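Local coordinates for lipid binding protein (Grifola frondosa, PDB 5H0Q) that binds membrane domains formed by sphingomyelin together with cholesterol, which lets it serve as a probe for such lipid assemblies, at residues His153-Asn157 with Gly158-Tyr162; Trp132-Pro135 with Trp136-Trp140. All coordinates share one frame; numbering follows the deposited sequence.

Contact 1 (His153-Asn157 with Gly158-Tyr162); sequences HWWKN and GSKDY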
ATOM      1  N   HIS A 153       0.571   4.002 -16.571  1.00 37.55           N
ATOM      2  CA  HIS A 153      -0.855   3.838 -16.838  1.00 30.74           C
ATOM      3  C   HIS A 153      -1.673   4.996 -16.277  1.00 37.21           C
ATOM      4  O   HIS A 153      -2.652   5.429 -16.895  1.00 39.46           O
ATOM      5  CB  HIS A 153      -1.325   2.513 -16.252  1.00 29.83           C
ATOM      6  CG  HIS A 153      -2.728   2.150 -16.610  1.00 34.71           C
ATOM      7  ND1 HIS A 153      -3.822   2.637 -15.931  1.00 37.72           N
ATOM      8  CD2 HIS A 153      -3.215   1.333 -17.573  1.00 39.86           C
ATOM      9  CE1 HIS A 153      -4.924   2.140 -16.463  1.00 44.01           C
ATOM     10  NE2 HIS A 153      -4.583   1.343 -17.457  1.00 48.70           N
ATOM     11  N   TRP A 154      -1.313   5.486 -15.092  1.00 30.91           N
ATOM     12  CA  TRP A 154      -2.008   6.631 -14.496  1.00 29.72           C
ATOM     13  C   TRP A 154      -1.142   7.846 -14.764  1.00 37.96           C
ATOM     14  O   TRP A 154       0.064   7.773 -14.548  1.00 35.45           O
ATOM     15  CB  TRP A 154      -2.261   6.435 -12.973  1.00 32.42           C
ATOM     16  CG  TRP A 154      -3.169   5.236 -12.758  1.00 28.00           C
ATOM     17  CD1 TRP A 154      -4.526   5.211 -12.868  1.00 32.04           C
ATOM     18  CD2 TRP A 154      -2.762   3.875 -12.516  1.00 28.31           C
ATOM     19  NE1 TRP A 154      -4.994   3.932 -12.705  1.00 31.84           N
ATOM     20  CE2 TRP A 154      -3.935   3.093 -12.480  1.00 27.07           C
ATOM     21  CE3 TRP A 154      -1.525   3.247 -12.325  1.00 27.84           C
ATOM     22  CZ2 TRP A 154      -3.909   1.718 -12.270  1.00 30.87           C
ATOM     23  CZ3 TRP A 154      -1.502   1.892 -12.099  1.00 31.71           C
ATOM     24  CH2 TRP A 154      -2.684   1.134 -12.093  1.00 25.86           C
ATOM     25  N   TRP A 155      -1.710   8.968 -15.205  1.00 33.40           N
ATOM     26  CA  TRP A 155      -3.141   9.179 -15.388  1.00 33.68           C
ATOM     27  C   TRP A 155      -3.587   9.045 -16.847  1.00 44.11           C
ATOM     28  O   TRP A 155      -4.757   9.195 -17.149  1.00 39.70           O
ATOM     29  CB  TRP A 155      -3.525  10.572 -14.869  1.00 39.82           C
ATOM     30  CG  TRP A 155      -3.154  10.778 -13.445  1.00 37.68           C
ATOM     31  CD1 TRP A 155      -2.153  11.566 -12.956  1.00 41.14           C
ATOM     32  CD2 TRP A 155      -3.771  10.169 -12.315  1.00 37.76           C
ATOM     33  NE1 TRP A 155      -2.105  11.476 -11.588  1.00 35.47           N
ATOM     34  CE2 TRP A 155      -3.092  10.624 -11.171  1.00 32.85           C
ATOM     35  CE3 TRP A 155      -4.829   9.271 -12.159  1.00 35.45           C
ATOM     36  CZ2 TRP A 155      -3.443  10.229  -9.889  1.00 31.26           C
ATOM     37  CZ3 TRP A 155      -5.170   8.872 -10.887  1.00 30.87           C
ATOM     38  CH2 TRP A 155      -4.482   9.346  -9.768  1.00 31.82           C
ATOM     39  N   LYS A 156      -2.668   8.751 -17.765  1.00 39.21           N
ATOM     40  CA  LYS A 156      -3.032   8.829 -19.178  1.00 38.32           C
ATOM     41  C   LYS A 156      -4.103   7.802 -19.550  1.00 45.83           C
ATOM     42  O   LYS A 156      -5.011   8.103 -20.331  1.00 54.07           O
ATOM     43  CB  LYS A 156      -1.785   8.678 -20.046  1.00 50.64           C
ATOM     44  CG  LYS A 156      -1.063   7.371 -19.914  1.00 54.70           C
ATOM     45  CD  LYS A 156      -0.037   7.193 -21.033  1.00 55.04           C
ATOM     46  CE  LYS A 156       0.890   6.030 -20.749  1.00 63.12           C
ATOM     47  NZ  LYS A 156       1.821   5.773 -21.861  1.00 62.26           N
ATOM     48  N   ASN A 157      -4.033   6.595 -18.997  1.00 40.18           N
ATOM     49  CA  ASN A 157      -5.000   5.543 -19.299  1.00 38.42           C
ATOM     50  C   ASN A 157      -6.063   5.383 -18.224  1.00 38.99           C
ATOM     51  O   ASN A 157      -7.008   4.605 -18.403  1.00 50.22           O
ATOM     52  CB  ASN A 157      -4.271   4.220 -19.512  1.00 52.53           C
ATOM     53  CG  ASN A 157      -3.392   4.250 -20.741  1.00 52.58           C
ATOM     54  OD1 ASN A 157      -3.677   4.973 -21.686  1.00 49.07           O
ATOM     55  ND2 ASN A 157      -2.319   3.486 -20.728  1.00 62.28           N
ATOM     56  N   GLY A 158      -5.939   6.112 -17.124  1.00 36.73           N
ATOM     57  CA  GLY A 158      -6.944   6.139 -16.085  1.00 41.29           C
ATOM     58  C   GLY A 158      -6.926   7.490 -15.402  1.00 37.31           C
ATOM     59  O   GLY A 158      -6.042   7.770 -14.589  1.00 37.84           O
ATOM     60  N   SER A 159      -7.883   8.343 -15.740  1.00 39.59           N
ATOM     61  CA  SER A 159      -7.892   9.699 -15.223  1.00 44.52           C
ATOM     62  C   SER A 159      -8.194   9.709 -13.733  1.00 43.76           C
ATOM     63  O   SER A 159      -8.761   8.765 -13.175  1.00 36.26           O
ATOM     64  CB  SER A 159      -8.947  10.535 -15.930  1.00 46.20           C
ATOM     65  OG  SER A 159     -10.238  10.112 -15.525  1.00 46.21           O
ATOM     66  N   LYS A 160      -7.830  10.824 -13.098  1.00 34.33           N
ATOM     67  CA  LYS A 160      -8.167  11.028 -11.690  1.00 33.49           C
ATOM     68  C   LYS A 160      -9.663  10.908 -11.474  1.00 40.00           C
ATOM     69  O   LYS A 160     -10.111  10.289 -10.502  1.00 41.45           O
ATOM     70  CB  LYS A 160      -7.679  12.398 -11.227  1.00 40.01           C
ATOM     71  CG  LYS A 160      -6.176  12.568 -11.289  1.00 36.50           C
ATOM     72  CD  LYS A 160      -5.750  13.979 -10.903  1.00 40.66           C
ATOM     73  CE  LYS A 160      -4.236  14.116 -10.881  1.00 47.84           C
ATOM     74  NZ  LYS A 160      -3.788  15.501 -10.592  1.00 53.78           N
ATOM     75  N   ASP A 161     -10.460  11.505 -12.367  1.00 38.49           N
ATOM     76  CA  ASP A 161     -11.904  11.435 -12.202  1.00 42.84           C
ATOM     77  C   ASP A 161     -12.390  10.002 -12.314  1.00 38.78           C
ATOM     78  O   ASP A 161     -13.331   9.602 -11.616  1.00 38.41           O
ATOM     79  CB  ASP A 161     -12.606  12.317 -13.239  1.00 57.84           C
ATOM     80  CG  ASP A 161     -12.396  13.796 -12.983  1.00 75.36           C
ATOM     81  OD1 ASP A 161     -12.248  14.184 -11.807  1.00 70.05           O
ATOM     82  OD2 ASP A 161     -12.383  14.573 -13.957  1.00 89.54           O
ATOM     83  N   TYR A 162     -11.769   9.216 -13.200  1.00 42.05           N
ATOM     84  CA  TYR A 162     -12.209   7.840 -13.403  1.00 41.67           C
ATOM     85  C   TYR A 162     -11.812   6.957 -12.226  1.00 39.78           C
ATOM     86  O   TYR A 162     -12.607   6.127 -11.767  1.00 36.95           O
ATOM     87  CB  TYR A 162     -11.624   7.284 -14.701  1.00 46.66           C
ATOM     88  CG  TYR A 162     -12.017   5.851 -14.963  1.00 44.32           C
ATOM     89  CD1 TYR A 162     -13.335   5.519 -15.247  1.00 56.08           C
ATOM     90  CD2 TYR A 162     -11.078   4.830 -14.942  1.00 54.36           C
ATOM     91  CE1 TYR A 162     -13.708   4.205 -15.498  1.00 54.68           C
ATOM     92  CE2 TYR A 162     -11.445   3.512 -15.187  1.00 54.24           C
ATOM     93  CZ  TYR A 162     -12.759   3.211 -15.463  1.00 62.26           C
ATOM     94  OH  TYR A 162     -13.130   1.909 -15.706  1.00 67.02           O
TER
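W155 lies between its own neighbour and a lysine five residues on: the aliphatic chain of K160 covers one face of the indole, and CB of W154 sits against the opposite face, nearer the rim. K160 CG stands 3.5 Å from the centroid of the six-membered ring, 9° off its normal, a CH-pi contact almost straight over the ring. With CG beside its backbone N and opposite the carbonyl carbon (chi1 -63°), and the chain extended beyond, the lysine lays its methylenes across the indole; K160 CE reaches W155 NE1 at 3.5 Å, and the two side chains cross at about a right angle. The edge of the indole is engaged as well, for G158 O lies near the ring plane, 3.1 Å from W155 CE3. The same carbonyl oxygen also approaches the edge of a second indole, with W154 CD1 3.4 Å away.

The backbone sets up these contacts. A cis peptide bond joins W154 to W155, and the turn that follows is closed by a weak bond from G158 N to W155 O (3.3 Å). S159 then serves as N-cap of helix 160-169, its OG accepting from Y162 N at 2.9 Å, which starts the helix with K160 in its first turn. Both tryptophans also touch M163 of the helix.

The lysine thus plays two parts, its methylenes covering an indole while NZ extends to a long, weak ion pair with E79. Together with the G158 carbonyl, met by two indole edges, it couples helix 153-156 to the first turn of helix 160-169.

Contact 2 (Trp132-Pro135 with Trp136-Trp140); sequences WQNP and WNRSW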
ATOM      1  N   TRP A 132      -7.882   4.331  -1.654  1.00 22.12           N
ATOM      2  CA  TRP A 132      -8.842   4.167  -0.584  1.00 22.34           C
ATOM      3  C   TRP A 132      -9.926   5.212  -0.754  1.00 23.07           C
ATOM      4  O   TRP A 132      -9.730   6.259  -1.367  1.00 23.31           O
ATOM      5  CB  TRP A 132      -8.164   4.293   0.797  1.00 21.16           C
ATOM      6  CG  TRP A 132      -7.460   5.627   0.941  1.00 23.64           C
ATOM      7  CD1 TRP A 132      -7.992   6.799   1.408  1.00 22.66           C
ATOM      8  CD2 TRP A 132      -6.134   5.928   0.524  1.00 23.26           C
ATOM      9  NE1 TRP A 132      -7.054   7.802   1.342  1.00 20.61           N
ATOM     10  CE2 TRP A 132      -5.912   7.296   0.778  1.00 21.57           C
ATOM     11  CE3 TRP A 132      -5.098   5.167  -0.044  1.00 20.14           C
ATOM     12  CZ2 TRP A 132      -4.700   7.912   0.492  1.00 22.64           C
ATOM     13  CZ3 TRP A 132      -3.910   5.764  -0.287  1.00 21.29           C
ATOM     14  CH2 TRP A 132      -3.718   7.130  -0.048  1.00 20.79           C
ATOM     15  N   GLN A 133     -11.084   4.917  -0.188  1.00 27.40           N
ATOM     16  CA  GLN A 133     -12.210   5.844  -0.213  1.00 25.41           C
ATOM     17  C   GLN A 133     -13.026   5.512   1.027  1.00 28.26           C
ATOM     18  O   GLN A 133     -13.650   4.446   1.092  1.00 27.62           O
ATOM     19  CB  GLN A 133     -13.016   5.700  -1.498  1.00 28.98           C
ATOM     20  CG  GLN A 133     -14.124   6.745  -1.678  1.00 30.27           C
ATOM     21  CD  GLN A 133     -15.414   6.387  -0.957  1.00 33.56           C
ATOM     22  OE1 GLN A 133     -15.824   7.067  -0.004  1.00 35.71           O
ATOM     23  NE2 GLN A 133     -16.065   5.322  -1.401  1.00 33.87           N
ATOM     24  N   ASN A 134     -12.956   6.392   2.024  1.00 25.85           N
ATOM     25  CA  ASN A 134     -13.595   6.175   3.316  1.00 30.23           C
ATOM     26  C   ASN A 134     -14.600   7.300   3.519  1.00 27.36           C
ATOM     27  O   ASN A 134     -14.194   8.446   3.784  1.00 27.52           O
ATOM     28  CB  ASN A 134     -12.561   6.143   4.440  1.00 24.21           C
ATOM     29  CG  ASN A 134     -13.096   5.460   5.678  1.00 24.85           C
ATOM     30  OD1 ASN A 134     -14.143   4.810   5.611  1.00 28.70           O
ATOM     31  ND2 ASN A 134     -12.361   5.552   6.792  1.00 25.63           N
ATOM     32  N   PRO A 135     -15.896   7.044   3.386  1.00 30.30           N
ATOM     33  CA  PRO A 135     -16.867   8.136   3.272  1.00 30.17           C
ATOM     34  C   PRO A 135     -17.299   8.707   4.612  1.00 29.90           C
ATOM     35  O   PRO A 135     -17.325   8.020   5.632  1.00 32.42           O
ATOM     36  CB  PRO A 135     -18.058   7.462   2.585  1.00 39.02           C
ATOM     37  CG  PRO A 135     -18.000   6.071   3.067  1.00 32.07           C
ATOM     38  CD  PRO A 135     -16.527   5.732   3.181  1.00 29.86           C
ATOM     39  N   TRP A 136     -17.675   9.984   4.577  1.00 33.48           N
ATOM     40  CA  TRP A 136     -18.238  10.624   5.758  1.00 32.20           C
ATOM     41  C   TRP A 136     -19.641  10.116   6.032  1.00 33.09           C
ATOM     42  O   TRP A 136     -20.028   9.947   7.196  1.00 38.05           O
ATOM     43  CB  TRP A 136     -18.231  12.137   5.571  1.00 31.34           C
ATOM     44  CG  TRP A 136     -18.433  12.925   6.844  1.00 41.63           C
ATOM     45  CD1 TRP A 136     -17.477  13.278   7.761  1.00 35.36           C
ATOM     46  CD2 TRP A 136     -19.659  13.462   7.316  1.00 47.86           C
ATOM     47  NE1 TRP A 136     -18.042  14.002   8.776  1.00 45.98           N
ATOM     48  CE2 TRP A 136     -19.386  14.129   8.527  1.00 38.65           C
ATOM     49  CE3 TRP A 136     -20.968  13.441   6.835  1.00 43.97           C
ATOM     50  CZ2 TRP A 136     -20.368  14.764   9.261  1.00 47.63           C
ATOM     51  CZ3 TRP A 136     -21.950  14.079   7.567  1.00 53.95           C
ATOM     52  CH2 TRP A 136     -21.645  14.730   8.768  1.00 55.29           C
ATOM     53  N   ASN A 137     -20.419   9.849   4.978  1.00 37.66           N
ATOM     54  CA  ASN A 137     -21.793   9.383   5.132  1.00 43.01           C
ATOM     55  C   ASN A 137     -21.779   7.868   5.301  1.00 44.67           C
ATOM     56  O   ASN A 137     -21.500   7.128   4.347  1.00 37.36           O
ATOM     57  CB  ASN A 137     -22.632   9.804   3.928  1.00 45.24           C
ATOM     58  CG  ASN A 137     -24.061   9.338   4.020  1.00 51.68           C
ATOM     59  OD1 ASN A 137     -24.374   8.369   4.710  1.00 48.28           O
ATOM     60  ND2 ASN A 137     -24.942  10.017   3.303  1.00 56.14           N
ATOM     61  N   ARG A 138     -22.087   7.397   6.505  1.00 43.85           N
ATOM     62  CA  ARG A 138     -21.900   5.987   6.802  1.00 38.75           C
ATOM     63  C   ARG A 138     -23.088   5.133   6.394  1.00 51.87           C
ATOM     64  O   ARG A 138     -23.152   3.954   6.765  1.00 41.09           O
ATOM     65  CB  ARG A 138     -21.561   5.803   8.279  1.00 38.90           C
ATOM     66  CG  ARG A 138     -20.311   6.582   8.708  1.00 36.43           C
ATOM     67  CD  ARG A 138     -19.097   6.355   7.774  1.00 35.26           C
ATOM     68  NE  ARG A 138     -18.634   4.971   7.777  1.00 36.18           N
ATOM     69  CZ  ARG A 138     -17.468   4.571   7.264  1.00 33.23           C
ATOM     70  NH1 ARG A 138     -16.635   5.439   6.709  1.00 30.67           N
ATOM     71  NH2 ARG A 138     -17.109   3.307   7.335  1.00 31.34           N
ATOM     72  N   SER A 139     -24.003   5.667   5.586  1.00 42.03           N
ATOM     73  CA  SER A 139     -24.849   4.786   4.793  1.00 44.56           C
ATOM     74  C   SER A 139     -24.020   3.968   3.809  1.00 43.77           C
ATOM     75  O   SER A 139     -24.485   2.930   3.317  1.00 49.38           O
ATOM     76  CB  SER A 139     -25.907   5.604   4.053  1.00 52.46           C
ATOM     77  OG  SER A 139     -26.834   6.177   4.964  1.00 63.10           O
ATOM     78  N   TRP A 140     -22.796   4.398   3.537  1.00 43.86           N
ATOM     79  CA  TRP A 140     -21.882   3.711   2.635  1.00 44.25           C
ATOM     80  C   TRP A 140     -20.714   3.123   3.424  1.00 46.50           C
ATOM     81  O   TRP A 140     -20.467   3.473   4.580  1.00 40.64           O
ATOM     82  CB  TRP A 140     -21.382   4.678   1.554  1.00 44.21           C
ATOM     83  CG  TRP A 140     -22.488   5.451   0.882  1.00 45.75           C
ATOM     84  CD1 TRP A 140     -22.978   6.673   1.253  1.00 57.52           C
ATOM     85  CD2 TRP A 140     -23.247   5.053  -0.271  1.00 59.53           C
ATOM     86  NE1 TRP A 140     -23.983   7.060   0.403  1.00 62.67           N
ATOM     87  CE2 TRP A 140     -24.172   6.085  -0.538  1.00 60.57           C
ATOM     88  CE3 TRP A 140     -23.235   3.928  -1.101  1.00 62.26           C
ATOM     89  CZ2 TRP A 140     -25.073   6.026  -1.604  1.00 64.78           C
ATOM     90  CZ3 TRP A 140     -24.136   3.871  -2.160  1.00 69.92           C
ATOM     91  CH2 TRP A 140     -25.043   4.914  -2.397  1.00 63.88           C
TER
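Where strand 126-134 ends, the chain passes through P135 and W136 into a type I beta turn from N137 to W140, closed by W140 N to N137 O, and the turn brings R138 back beside N134 and P135. The link is made by one nitrogen. R138 NH1 gives a nearly straight hydrogen bond to N134 OD1, 2.8 Å long with 172° at the hydrogen. It gives a second one to the backbone oxygen of the next residue, P135 O, at 2.9 Å. The two acceptors are used differently. P135 O receives NH1 in its carbonyl plane, on a lone pair, whereas at N134 the donor stands well above the amide plane and off a lone pair. N134 OD1 nevertheless lies in the plane of the guanidinium, the two flat groups being turned 82° against each other.

Bends at chi2 and chi3 bring the arginine back alongside the proline carbonyl, and R138 CD comes within 3.2 Å of P135 O. P135 CG packs at 4.0 Å against CB of W140, the last residue of the turn, while the W140 indole leads away. Within the turn, N137 OD1 accepts from S139 N at 2.9 Å, forming an Asx turn.

N134 is itself held in place: its ND2 donates to the carbonyls of C60 and E191, and OD1 also bonds S142 OG. That hydroxyl bonds R138 NH2 too, so S142 bridges amide and guanidinium at the far end of the loop.

A buried asparagine thus fixes the arginine of an exposed turn, through directional bonds to two neutral acceptors at NH1 and without a carboxylate in this contact. N134 and S142 close the loop between strands 126-134 and 143-150 across its base, and R138 ties the turn to that junction.

In the fold
Both contacts are short-range and adjoin the antiparallel sheet, contact 2 in the loop between strands 126-134 and 143-150 and contact 1 just after the second of these strands. Their centres lie about 22 Å apart, and they do not touch. Contact 1 is partly buried: its tryptophans reach side chains of the central strand 114-121, and its contacts are mostly aromatic and aliphatic. Contact 2 is a surface turn, where directional hydrogen bonds do the work and, of its touching residues, only the asparagine at the strand end is buried. Helix 160-169 comes near both, since it begins in contact 1 and its L167 carbonyl accepts from Q133 of the 132-135 segment.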